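Local coordinates for protein CopN (Chlamydia pneumoniae, PDB 4NRH) that probably acts as a type III secretion gatekeeper that works with a bound chaperone to direct the secretion of translocator proteins, at residues Y199-S204 / F270-Q275; L192-T197 / S278-S283; S245-E250 / A292-A297; V265-F270 / N296-V301. All coordinates share one frame; numbering follows the deposited sequence.

In the fold
All four contacts lie in the C-terminal half of the chain, and the sodium-binding residues A23, N26 and I29 take no part in them. Contacts 3 and 4 are nearly one unit, with centres about 6 Å apart. They share helix 284-301, which meets helix 244-255 in the first and helix 259-272 in the second. Contact 1 lies about 14 Å from contact 4, centre to centre, and joins helix 259-272 to helix 179-215. Contact 2 lies about 12 Å from contact 1, again between centres, further back on the same long helix. They touch where L273 CD2 meets F281 CZ at 3.5 Å. The bound chaperone reaches residues of all four contacts, most of all contact 2.

Contact 1: Y199-S204 / F270-Q275; sequences YDYFES and FSALRQ
Y201 lies across segment 270-275 and touches S271, A272 and Q275. Y201 CE2 packs on A272 CB at 3.6 Å, and Y201 CE1 packs on Q275 CB at 3.5 Å. The hydroxyl end goes furthest along, and Y201 OH comes to 3.2 Å from S271 CB. OH meets a carbon here; S271 OG is hydrogen-bonded to N267 O, one turn earlier. The Q275 side chain crosses the tyrosine at about a right angle. A272 CB has a second aromatic neighbour, with F202 CZ at 4.1 Å.

The torsion of Y201 explains its reach. CG stands anti to the backbone N (chi1 178°), which sends the ring out from helix 179-215 toward the other segment. Here helix 179-215 packs against the C-terminal part of helix 259-272, in the third helical domain of the YopN/LcrE/MxiC family. The long helix holds two adjacent aromatics against segment 270-275. Y201 CD2 lies 3.8 Å above one face of the F202 ring, offset toward its rim. Further out, Y233 of helix 226-237 meets F202 edge-to-face and touches A272. L268 packs on both aromatics. On the same short segment, F270 and L273 pack on L46 of the chaperone chain.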
loop_
_atom_site.group_PDB
_atom_site.type_symbol
_atom_site.label_atom_id
_atom_site.label_comp_id
_atom_site.label_asym_id
_atom_site.label_seq_id
_atom_site.Cartn_x
_atom_site.Cartn_y
_atom_site.Cartn_z
ATOM N N TYR A 199 -10.472 -6.859 6.890
ATOM C CA TYR A 199 -11.216 -8.113 6.852
ATOM C C TYR A 199 -10.505 -9.185 7.669
ATOM O O TYR A 199 -11.141 -9.947 8.393
ATOM C CB TYR A 199 -11.414 -8.586 5.411
ATOM C CG TYR A 199 -12.451 -7.795 4.645
ATOM C CD1 TYR A 199 -12.110 -6.628 3.973
ATOM C CD2 TYR A 199 -13.773 -8.216 4.594
ATOM C CE1 TYR A 199 -13.058 -5.903 3.272
ATOM C CE2 TYR A 199 -14.726 -7.501 3.895
ATOM C CZ TYR A 199 -14.364 -6.347 3.237
ATOM O OH TYR A 199 -15.315 -5.634 2.542
ATOM N N ASP A 200 -9.183 -9.233 7.548
ATOM C CA ASP A 200 -8.375 -10.175 8.314
ATOM C C ASP A 200 -8.497 -9.899 9.808
ATOM O O ASP A 200 -8.621 -10.823 10.614
ATOM C CB ASP A 200 -6.909 -10.105 7.882
ATOM C CG ASP A 200 -6.008 -10.997 8.719
ATOM O OD1 ASP A 200 -5.561 -10.550 9.798
ATOM O OD2 ASP A 200 -5.748 -12.144 8.300
ATOM N N TYR A 201 -8.458 -8.620 10.170
ATOM C CA TYR A 201 -8.554 -8.216 11.565
ATOM C C TYR A 201 -9.909 -8.577 12.167
ATOM O O TYR A 201 -9.979 -9.198 13.225
ATOM C CB TYR A 201 -8.308 -6.711 11.702
ATOM C CG TYR A 201 -8.425 -6.198 13.120
ATOM C CD1 TYR A 201 -7.474 -6.526 14.076
ATOM C CD2 TYR A 201 -9.487 -5.389 13.502
ATOM C CE1 TYR A 201 -7.576 -6.064 15.372
ATOM C CE2 TYR A 201 -9.596 -4.919 14.798
ATOM C CZ TYR A 201 -8.636 -5.261 15.729
ATOM O OH TYR A 201 -8.734 -4.801 17.020
ATOM N N PHE A 202 -10.982 -8.204 11.479
ATOM C CA PHE A 202 -12.330 -8.432 11.989
ATOM C C PHE A 202 -12.728 -9.906 11.987
ATOM O O PHE A 202 -13.468 -10.346 12.864
ATOM C CB PHE A 202 -13.341 -7.610 11.187
ATOM C CG PHE A 202 -13.213 -6.129 11.401
ATOM C CD1 PHE A 202 -13.256 -5.597 12.680
ATOM C CD2 PHE A 202 -13.043 -5.271 10.330
ATOM C CE1 PHE A 202 -13.135 -4.235 12.885
ATOM C CE2 PHE A 202 -12.923 -3.910 10.528
ATOM C CZ PHE A 202 -12.969 -3.391 11.807
ATOM N N GLU A 203 -12.242 -10.665 11.007
ATOM C CA GLU A 203 -12.547 -12.094 10.932
ATOM C C GLU A 203 -12.097 -12.816 12.198
ATOM O O GLU A 203 -12.739 -13.762 12.650
ATOM C CB GLU A 203 -11.888 -12.729 9.705
ATOM C CG GLU A 203 -12.151 -14.224 9.569
ATOM C CD GLU A 203 -11.652 -14.789 8.255
ATOM O OE1 GLU A 203 -10.675 -14.242 7.702
ATOM O OE2 GLU A 203 -12.233 -15.788 7.779
ATOM N N SER A 204 -10.982 -12.363 12.760
ATOM C CA SER A 204 -10.456 -12.929 13.994
ATOM C C SER A 204 -11.168 -12.387 15.235
ATOM O O SER A 204 -11.548 -13.149 16.124
ATOM C CB SER A 204 -8.953 -12.660 14.096
ATOM O OG SER A 204 -8.510 -12.734 15.440
ATOM N N PHE A 270 -11.922 1.206 17.354
ATOM C CA PHE A 270 -10.818 2.015 17.857
ATOM C C PHE A 270 -9.513 1.226 17.835
ATOM O O PHE A 270 -8.465 1.751 17.459
ATOM C CB PHE A 270 -11.111 2.512 19.277
ATOM C CG PHE A 270 -10.139 3.550 19.767
ATOM C CD1 PHE A 270 -8.976 3.177 20.421
ATOM C CD2 PHE A 270 -10.384 4.898 19.561
ATOM C CE1 PHE A 270 -8.078 4.129 20.866
ATOM C CE2 PHE A 270 -9.490 5.854 20.004
ATOM C CZ PHE A 270 -8.336 5.468 20.657
ATOM N N SER A 271 -9.586 -0.035 18.245
ATOM C CA SER A 271 -8.426 -0.917 18.229
ATOM C C SER A 271 -7.935 -1.157 16.804
ATOM O O SER A 271 -6.743 -1.356 16.574
ATOM C CB SER A 271 -8.757 -2.248 18.906
ATOM O OG SER A 271 -9.295 -2.041 20.200
ATOM N N ALA A 272 -8.863 -1.132 15.851
ATOM C CA ALA A 272 -8.538 -1.365 14.447
ATOM C C ALA A 272 -7.648 -0.264 13.874
ATOM O O ALA A 272 -6.933 -0.481 12.895
ATOM C CB ALA A 272 -9.813 -1.491 13.625
ATOM N N LEU A 273 -7.697 0.916 14.484
ATOM C CA LEU A 273 -6.934 2.061 13.995
ATOM C C LEU A 273 -5.427 1.863 14.142
ATOM O O LEU A 273 -4.641 2.504 13.444
ATOM C CB LEU A 273 -7.360 3.333 14.730
ATOM C CG LEU A 273 -8.826 3.740 14.579
ATOM C CD1 LEU A 273 -9.154 4.900 15.501
ATOM C CD2 LEU A 273 -9.139 4.094 13.137
ATOM N N ARG A 274 -5.029 0.976 15.049
ATOM C CA ARG A 274 -3.615 0.664 15.232
ATOM C C ARG A 274 -3.258 -0.743 14.764
ATOM O O ARG A 274 -2.099 -1.147 14.837
ATOM C CB ARG A 274 -3.218 0.830 16.700
ATOM C CG ARG A 274 -3.774 -0.243 17.618
ATOM C CD ARG A 274 -3.084 -0.220 18.972
ATOM N NE ARG A 274 -3.836 -0.954 19.983
ATOM C CZ ARG A 274 -3.683 -2.251 20.231
ATOM N NH1 ARG A 274 -2.804 -2.961 19.535
ATOM N NH2 ARG A 274 -4.408 -2.840 21.172
ATOM N N GLN A 275 -4.250 -1.487 14.283
ATOM C CA GLN A 275 -4.030 -2.873 13.878
ATOM C C GLN A 275 -4.207 -3.073 12.377
ATOM O O GLN A 275 -3.807 -4.100 11.828
ATOM C CB GLN A 275 -4.972 -3.809 14.638
ATOM C CG GLN A 275 -4.766 -3.815 16.145
ATOM C CD GLN A 275 -3.466 -4.482 16.551
ATOM O OE1 GLN A 275 -2.434 -3.826 16.687
ATOM N NE2 GLN A 275 -3.511 -5.794 16.747
#

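Contact 2: L192-T197 / S278-S283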
loop_
_atom_site.group_PDB
_atom_site.type_symbol
_atom_site.label_atom_id
_atom_site.label_comp_id
_atom_site.label_asym_id
_atom_site.label_seq_id
_atom_site.Cartn_x
_atom_site.Cartn_y
_atom_site.Cartn_z
ATOM N N LEU A 192 -5.963 -2.594 -2.271
ATOM C CA LEU A 192 -6.688 -3.826 -1.980
ATOM C C LEU A 192 -6.074 -4.549 -0.787
ATOM O O LEU A 192 -6.786 -5.014 0.102
ATOM C CB LEU A 192 -6.709 -4.747 -3.202
ATOM C CG LEU A 192 -7.316 -6.135 -2.976
ATOM C CD1 LEU A 192 -8.757 -6.018 -2.498
ATOM C CD2 LEU A 192 -7.230 -6.979 -4.236
ATOM N N GLN A 193 -4.748 -4.648 -0.783
ATOM C CA GLN A 193 -4.031 -5.321 0.295
ATOM C C GLN A 193 -4.252 -4.616 1.631
ATOM O O GLN A 193 -4.294 -5.257 2.679
ATOM C CB GLN A 193 -2.535 -5.394 -0.019
ATOM C CG GLN A 193 -2.196 -6.273 -1.212
ATOM C CD GLN A 193 -0.703 -6.485 -1.373
ATOM O OE1 GLN A 193 0.085 -5.548 -1.255
ATOM N NE2 GLN A 193 -0.308 -7.725 -1.639
ATOM N N ALA A 194 -4.395 -3.295 1.583
ATOM C CA ALA A 194 -4.682 -2.514 2.781
ATOM C C ALA A 194 -6.085 -2.827 3.291
ATOM O O ALA A 194 -6.293 -3.033 4.487
ATOM C CB ALA A 194 -4.535 -1.027 2.498
ATOM N N VAL A 195 -7.042 -2.857 2.369
ATOM C CA VAL A 195 -8.424 -3.203 2.684
ATOM C C VAL A 195 -8.527 -4.603 3.293
ATOM O O VAL A 195 -9.279 -4.824 4.244
ATOM C CB VAL A 195 -9.315 -3.115 1.424
ATOM C CG1 VAL A 195 -10.668 -3.765 1.666
ATOM C CG2 VAL A 195 -9.489 -1.663 1.003
ATOM N N LEU A 196 -7.747 -5.537 2.754
ATOM C CA LEU A 196 -7.750 -6.919 3.229
ATOM C C LEU A 196 -7.337 -7.053 4.695
ATOM O O LEU A 196 -7.791 -7.962 5.388
ATOM C CB LEU A 196 -6.831 -7.781 2.360
ATOM C CG LEU A 196 -7.351 -8.146 0.968
ATOM C CD1 LEU A 196 -6.293 -8.903 0.185
ATOM C CD2 LEU A 196 -8.628 -8.961 1.077
ATOM N N THR A 197 -6.469 -6.158 5.158
ATOM C CA THR A 197 -6.017 -6.185 6.547
ATOM C C THR A 197 -7.183 -6.006 7.515
ATOM O O THR A 197 -7.192 -6.587 8.600
ATOM C CB THR A 197 -4.963 -5.098 6.826
ATOM O OG1 THR A 197 -5.555 -3.802 6.667
ATOM C CG2 THR A 197 -3.785 -5.236 5.871
ATOM N N SER A 278 -1.866 1.386 7.535
ATOM C CA SER A 278 -1.807 2.842 7.519
ATOM C C SER A 278 -2.286 3.396 6.180
ATOM O O SER A 278 -2.741 4.537 6.094
ATOM C CB SER A 278 -0.383 3.322 7.804
ATOM O OG SER A 278 0.480 3.054 6.712
ATOM N N ARG A 279 -2.176 2.577 5.140
ATOM C CA ARG A 279 -2.570 2.963 3.790
ATOM C C ARG A 279 -4.079 3.191 3.674
ATOM O O ARG A 279 -4.545 3.859 2.753
ATOM C CB ARG A 279 -2.116 1.896 2.791
ATOM C CG ARG A 279 -2.139 2.338 1.340
ATOM C CD ARG A 279 -1.615 1.240 0.433
ATOM N NE ARG A 279 -1.709 1.605 -0.977
ATOM C CZ ARG A 279 -0.771 2.275 -1.636
ATOM N NH1 ARG A 279 0.335 2.659 -1.012
ATOM N NH2 ARG A 279 -0.938 2.564 -2.919
ATOM N N LEU A 280 -4.834 2.632 4.615
ATOM C CA LEU A 280 -6.285 2.807 4.661
ATOM C C LEU A 280 -6.703 4.267 4.810
ATOM O O LEU A 280 -7.809 4.646 4.425
ATOM C CB LEU A 280 -6.879 1.998 5.814
ATOM C CG LEU A 280 -6.952 0.484 5.650
ATOM C CD1 LEU A 280 -7.601 -0.122 6.876
ATOM C CD2 LEU A 280 -7.726 0.125 4.395
ATOM N N PHE A 281 -5.816 5.083 5.372
ATOM C CA PHE A 281 -6.140 6.474 5.662
ATOM C C PHE A 281 -5.405 7.426 4.722
ATOM O O PHE A 281 -4.177 7.405 4.634
ATOM C CB PHE A 281 -5.809 6.799 7.121
ATOM C CG PHE A 281 -6.452 5.862 8.109
ATOM C CD1 PHE A 281 -5.825 4.681 8.474
ATOM C CD2 PHE A 281 -7.688 6.157 8.660
ATOM C CE1 PHE A 281 -6.416 3.816 9.377
ATOM C CE2 PHE A 281 -8.283 5.296 9.563
ATOM C CZ PHE A 281 -7.646 4.123 9.920
ATOM N N SER A 282 -6.169 8.258 4.022
ATOM C CA SER A 282 -5.610 9.190 3.047
ATOM C C SER A 282 -4.985 10.419 3.702
ATOM O O SER A 282 -4.273 11.180 3.048
ATOM C CB SER A 282 -6.692 9.627 2.057
ATOM O OG SER A 282 -7.806 10.178 2.738
ATOM N N SER A 283 -5.258 10.615 4.987
ATOM C CA SER A 283 -4.647 11.713 5.728
ATOM C C SER A 283 -4.513 11.401 7.213
ATOM O O SER A 283 -5.370 10.740 7.798
ATOM C CB SER A 283 -5.458 12.997 5.538
ATOM O OG SER A 283 -6.546 13.049 6.441
#
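A194 and L280 make the main apolar contact. L280 CD2 lies 3.9 Å from A194 CB and 3.5 Å from A194 O, so this methyl rests on the backbone carbonyl as well as on the alanine methyl. V195 CG2 lies 4.2 Å from L280 CD2. L280 CD1 comes to 4.2 Å from T197 OG1. In the leucine CG is anti to the carbonyl carbon (chi1 -74°), and the end of the side chain swings to the A194 carbonyl. R279 meets segment 192-197 through carbon, its CB 3.8 Å from A194 CB.

Residues 278-280 form a short 3-10 segment in the connection between helices 259-272 and 284-301 of the all-helical domain. It packs on the middle of the long helix 179-215. The small A194 lets the backbones come close, with CA atoms of A194 and L280 5.9 Å apart.

The polar interactions lead away from this apolar patch. The extended R279 chain carries its guanidinium past the alanine: NE bonds to N191 OD1, NH2 forms a salt bridge with D29 of the chaperone chain, and NH1 bonds to the carbonyl of F27 of that chain. T197 OG1 accepts the backbone N-H of S277.

Contact 3: S245-E250 / A292-A297; sequences SKVERE and AMIANA
V247 spreads its two methyls over I294, M293 and A297 because of its first torsion, chi1 171°. This puts CG1 anti to the backbone N and CG2 anti to the carbonyl carbon. I294 fills the same two positions, but its longer branch CG1 is the one anti to the carbonyl carbon (chi1 -65°). The two side chains cross at about a right angle, and V247 CG1 meets I294 CG1 at 4.2 Å. V247 CG1 also touches A297 CB at 4.4 Å. V247 CG2 lies 4.4 Å from M293 CB. The methionine takes part through this CB, since the rest of its chain leads away.

At the other end, E248 touches with its aliphatic root, CB to A297 CB at 4.4 Å. Its carboxylate is not used across the contact. A297 has no bulk beyond CB, and here the backbones are closest, with CA atoms of E248 and A297 5.8 Å apart.

The contact joins helices 244-255 and 284-301 in the core of the third helical domain. The segments cross at -66°, with axes 8.7 Å apart. L266 of helix 259-272 touches V247 and A297, and I236 of helix 226-237 touches V247, so the valine sits among three other helices. Only carbon meets carbon between these two segments. The contact therefore rests on apolar burial and shape, and the carboxylate of E248 pairs with R252 along its own helix instead.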
loop_
_atom_site.group_PDB
_atom_site.type_symbol
_atom_site.label_atom_id
_atom_site.label_comp_id
_atom_site.label_asym_id
_atom_site.label_seq_id
_atom_site.Cartn_x
_atom_site.Cartn_y
_atom_site.Cartn_z
ATOM N N SER A 245 -21.879 11.183 16.550
ATOM C CA SER A 245 -23.246 10.774 16.245
ATOM C C SER A 245 -23.312 9.775 15.093
ATOM O O SER A 245 -23.972 8.742 15.197
ATOM C CB SER A 245 -24.102 11.997 15.919
ATOM O OG SER A 245 -24.267 12.819 17.061
ATOM N N LYS A 246 -22.631 10.091 13.997
ATOM C CA LYS A 246 -22.647 9.242 12.808
ATOM C C LYS A 246 -21.996 7.889 13.079
ATOM O O LYS A 246 -22.468 6.856 12.604
ATOM C CB LYS A 246 -21.947 9.939 11.642
ATOM C CG LYS A 246 -22.767 11.050 11.004
ATOM C CD LYS A 246 -22.097 11.580 9.748
ATOM C CE LYS A 246 -20.793 12.287 10.076
ATOM N NZ LYS A 246 -20.155 12.873 8.864
ATOM N N VAL A 247 -20.906 7.903 13.839
ATOM C CA VAL A 247 -20.207 6.676 14.200
ATOM C C VAL A 247 -21.085 5.802 15.091
ATOM O O VAL A 247 -21.172 4.589 14.896
ATOM C CB VAL A 247 -18.874 6.977 14.915
ATOM C CG1 VAL A 247 -18.270 5.700 15.480
ATOM C CG2 VAL A 247 -17.902 7.651 13.960
ATOM N N GLU A 248 -21.743 6.426 16.065
ATOM C CA GLU A 248 -22.626 5.705 16.977
ATOM C C GLU A 248 -23.814 5.104 16.234
ATOM O O GLU A 248 -24.200 3.962 16.487
ATOM C CB GLU A 248 -23.121 6.628 18.094
ATOM C CG GLU A 248 -24.070 5.953 19.073
ATOM C CD GLU A 248 -24.602 6.905 20.126
ATOM O OE1 GLU A 248 -24.156 8.071 20.157
ATOM O OE2 GLU A 248 -25.471 6.489 20.920
ATOM N N ARG A 249 -24.385 5.879 15.317
ATOM C CA ARG A 249 -25.529 5.428 14.532
ATOM C C ARG A 249 -25.169 4.232 13.657
ATOM O O ARG A 249 -25.956 3.295 13.517
ATOM C CB ARG A 249 -26.064 6.564 13.658
ATOM C CG ARG A 249 -27.381 6.242 12.970
ATOM C CD ARG A 249 -27.872 7.410 12.131
ATOM N NE ARG A 249 -26.987 7.672 10.998
ATOM C CZ ARG A 249 -27.283 8.485 9.990
ATOM N NH1 ARG A 249 -28.446 9.121 9.966
ATOM N NH2 ARG A 249 -26.415 8.663 9.002
ATOM N N GLU A 250 -23.979 4.276 13.066
ATOM C CA GLU A 250 -23.506 3.202 12.201
ATOM C C GLU A 250 -23.344 1.903 12.985
ATOM O O GLU A 250 -23.694 0.825 12.505
ATOM C CB GLU A 250 -22.182 3.590 11.539
ATOM C CG GLU A 250 -21.587 2.509 10.647
ATOM C CD GLU A 250 -22.466 2.183 9.454
ATOM O OE1 GLU A 250 -23.221 3.073 9.005
ATOM O OE2 GLU A 250 -22.405 1.035 8.965
ATOM N N ALA A 292 -10.724 10.269 17.737
ATOM C CA ALA A 292 -11.406 11.172 18.656
ATOM C C ALA A 292 -12.911 10.920 18.690
ATOM O O ALA A 292 -13.516 10.869 19.761
ATOM C CB ALA A 292 -11.125 12.618 18.276
ATOM N N MET A 293 -13.510 10.766 17.514
ATOM C CA MET A 293 -14.957 10.608 17.408
ATOM C C MET A 293 -15.431 9.273 17.976
ATOM O O MET A 293 -16.505 9.194 18.571
ATOM C CB MET A 293 -15.404 10.745 15.951
ATOM C CG MET A 293 -15.187 12.133 15.365
ATOM S SD MET A 293 -15.864 13.451 16.395
ATOM C CE MET A 293 -14.364 14.216 17.010
ATOM N N ILE A 294 -14.633 8.225 17.791
ATOM C CA ILE A 294 -14.939 6.927 18.380
ATOM C C ILE A 294 -14.848 7.018 19.900
ATOM O O ILE A 294 -15.696 6.485 20.616
ATOM C CB ILE A 294 -13.995 5.822 17.863
ATOM C CG1 ILE A 294 -14.204 5.601 16.364
ATOM C CG2 ILE A 294 -14.228 4.517 18.611
ATOM C CD1 ILE A 294 -13.201 4.659 15.740
ATOM N N ALA A 295 -13.814 7.702 20.380
ATOM C CA ALA A 295 -13.648 7.953 21.808
ATOM C C ALA A 295 -14.833 8.737 22.363
ATOM O O ALA A 295 -15.325 8.451 23.455
ATOM C CB ALA A 295 -12.347 8.697 22.069
ATOM N N ASN A 296 -15.285 9.729 21.600
ATOM C CA ASN A 296 -16.440 10.530 21.986
ATOM C C ASN A 296 -17.721 9.703 21.982
ATOM O O ASN A 296 -18.577 9.867 22.852
ATOM C CB ASN A 296 -16.595 11.733 21.052
ATOM C CG ASN A 296 -15.522 12.780 21.270
ATOM O OD1 ASN A 296 -14.623 12.604 22.093
ATOM N ND2 ASN A 296 -15.614 13.882 20.534
ATOM N N ALA A 297 -17.845 8.821 20.996
ATOM C CA ALA A 297 -19.012 7.954 20.883
ATOM C C ALA A 297 -19.107 7.003 22.070
ATOM O O ALA A 297 -20.191 6.765 22.599
ATOM C CB ALA A 297 -18.965 7.171 19.577
#

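Contact 4: V265-F270 / N296-V301; sequences VLNLFF and NALDAV
The side-chain oxygen of N267 lies against both methyls of L298, with N267 OD1 3.3 Å from L298 CD1 and 3.5 Å from L298 CD2. These are polar-to-carbon contacts at the edge of the interface. The asparagine crosses the leucine at about a right angle, and its OD1 end meets the leucine methyls. In N267 CG is anti to the carbonyl carbon (chi1 -75°), and the OD1 end swings to the partner helix.

The centre of the contact is apolar. L266 and L298 run past each other in opposite directions, each from its own helix. L298 CD2 reaches the root of L266, 3.6 Å from L266 CB. L266 CD2 packs on A297 CB at 4.0 Å, and L266 CD1 lies 4.1 Å from V301 CG2. L266 thus spans one turn of the other helix, from A297 to V301, with L298 beside it.

Both leucines have other neighbours. L266 also packs on V251 of helix 244-255. L298 and V301 touch T263, one turn before N267, and V301 further meets V259 and V262. The carbonyl of L298 is hydrogen-bonded to N302 ND2.

The segments run almost antiparallel, at 166°, with axes 10.1 Å apart. Helices 259-272 and 284-301 follow each other in the chain. They form an antiparallel helical hairpin at the C-terminal end of the all-helical domain shared by the YopN/LcrE/MxiC family.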
loop_
_atom_site.group_PDB
_atom_site.type_symbol
_atom_site.label_atom_id
_atom_site.label_comp_id
_atom_site.label_asym_id
_atom_site.label_seq_id
_atom_site.Cartn_x
_atom_site.Cartn_y
_atom_site.Cartn_z
ATOM N N VAL A 265 -18.277 -3.003 19.872
ATOM C CA VAL A 265 -17.960 -2.718 18.476
ATOM C C VAL A 265 -17.112 -1.453 18.359
ATOM O O VAL A 265 -16.156 -1.405 17.583
ATOM C CB VAL A 265 -19.239 -2.562 17.630
ATOM C CG1 VAL A 265 -18.897 -2.114 16.218
ATOM C CG2 VAL A 265 -20.012 -3.870 17.598
ATOM N N LEU A 266 -17.467 -0.434 19.138
ATOM C CA LEU A 266 -16.728 0.826 19.144
ATOM C C LEU A 266 -15.279 0.616 19.570
ATOM O O LEU A 266 -14.359 1.166 18.965
ATOM C CB LEU A 266 -17.403 1.840 20.069
ATOM C CG LEU A 266 -18.692 2.489 19.565
ATOM C CD1 LEU A 266 -19.388 3.239 20.691
ATOM C CD2 LEU A 266 -18.395 3.421 18.403
ATOM N N ASN A 267 -15.084 -0.179 20.618
ATOM C CA ASN A 267 -13.742 -0.522 21.076
ATOM C C ASN A 267 -12.985 -1.299 20.008
ATOM O O ASN A 267 -11.772 -1.151 19.854
ATOM C CB ASN A 267 -13.804 -1.333 22.370
ATOM C CG ASN A 267 -14.133 -0.480 23.578
ATOM O OD1 ASN A 267 -13.784 0.699 23.632
ATOM N ND2 ASN A 267 -14.807 -1.074 24.555
ATOM N N LEU A 268 -13.713 -2.136 19.276
ATOM C CA LEU A 268 -13.135 -2.913 18.189
ATOM C C LEU A 268 -12.682 -1.995 17.055
ATOM O O LEU A 268 -11.598 -2.171 16.498
ATOM C CB LEU A 268 -14.141 -3.943 17.677
ATOM C CG LEU A 268 -13.583 -4.976 16.703
ATOM C CD1 LEU A 268 -12.393 -5.670 17.336
ATOM C CD2 LEU A 268 -14.655 -5.983 16.319
ATOM N N PHE A 269 -13.523 -1.024 16.714
ATOM C CA PHE A 269 -13.188 -0.032 15.696
ATOM C C PHE A 269 -11.968 0.791 16.092
ATOM O O PHE A 269 -11.092 1.052 15.266
ATOM C CB PHE A 269 -14.377 0.895 15.432
ATOM C CG PHE A 269 -15.428 0.297 14.538
ATOM C CD1 PHE A 269 -15.226 -0.930 13.929
ATOM C CD2 PHE A 269 -16.617 0.969 14.303
ATOM C CE1 PHE A 269 -16.192 -1.478 13.106
ATOM C CE2 PHE A 269 -17.586 0.426 13.481
ATOM C CZ PHE A 269 -17.373 -0.800 12.881
ATOM N N PHE A 270 -11.922 1.206 17.354
ATOM C CA PHE A 270 -10.818 2.015 17.857
ATOM C C PHE A 270 -9.513 1.226 17.835
ATOM O O PHE A 270 -8.465 1.751 17.459
ATOM C CB PHE A 270 -11.111 2.512 19.277
ATOM C CG PHE A 270 -10.139 3.550 19.767
ATOM C CD1 PHE A 270 -8.976 3.177 20.421
ATOM C CD2 PHE A 270 -10.384 4.898 19.561
ATOM C CE1 PHE A 270 -8.078 4.129 20.866
ATOM C CE2 PHE A 270 -9.490 5.854 20.004
ATOM C CZ PHE A 270 -8.336 5.468 20.657
ATOM N N ASN A 296 -15.285 9.729 21.600
ATOM C CA ASN A 296 -16.440 10.530 21.986
ATOM C C ASN A 296 -17.721 9.703 21.982
ATOM O O ASN A 296 -18.577 9.867 22.852
ATOM C CB ASN A 296 -16.595 11.733 21.052
ATOM C CG ASN A 296 -15.522 12.780 21.270
ATOM O OD1 ASN A 296 -14.623 12.604 22.093
ATOM N ND2 ASN A 296 -15.614 13.882 20.534
ATOM N N ALA A 297 -17.845 8.821 20.996
ATOM C CA ALA A 297 -19.012 7.954 20.883
ATOM C C ALA A 297 -19.107 7.003 22.070
ATOM O O ALA A 297 -20.191 6.765 22.599
ATOM C CB ALA A 297 -18.965 7.171 19.577
ATOM N N LEU A 298 -17.962 6.468 22.486
ATOM C CA LEU A 298 -17.888 5.599 23.657
ATOM C C LEU A 298 -18.393 6.292 24.920
ATOM O O LEU A 298 -19.119 5.698 25.716
ATOM C CB LEU A 298 -16.452 5.118 23.870
ATOM C CG LEU A 298 -15.988 3.949 23.004
ATOM C CD1 LEU A 298 -14.475 3.824 23.049
ATOM C CD2 LEU A 298 -16.645 2.660 23.471
ATOM N N ASP A 299 -17.999 7.548 25.097
ATOM C CA ASP A 299 -18.401 8.327 26.262
ATOM C C ASP A 299 -19.902 8.604 26.264
ATOM O O ASP A 299 -20.565 8.467 27.293
ATOM C CB ASP A 299 -17.622 9.643 26.317
ATOM C CG ASP A 299 -16.140 9.431 26.562
ATOM O OD1 ASP A 299 -15.776 8.396 27.160
ATOM O OD2 ASP A 299 -15.339 10.299 26.157
ATOM N N ALA A 300 -20.428 8.999 25.109
ATOM C CA ALA A 300 -21.851 9.288 24.957
ATOM C C ALA A 300 -22.716 8.061 25.235
ATOM O O ALA A 300 -23.787 8.166 25.832
ATOM C CB ALA A 300 -22.132 9.826 23.561
ATOM N N VAL A 301 -22.242 6.900 24.793
ATOM C CA VAL A 301 -22.990 5.652 24.919
ATOM C C VAL A 301 -23.086 5.161 26.365
ATOM O O VAL A 301 -24.135 4.676 26.794
ATOM C CB VAL A 301 -22.363 4.541 24.037
ATOM C CG1 VAL A 301 -22.876 3.165 24.434
ATOM C CG2 VAL A 301 -22.643 4.811 22.567
#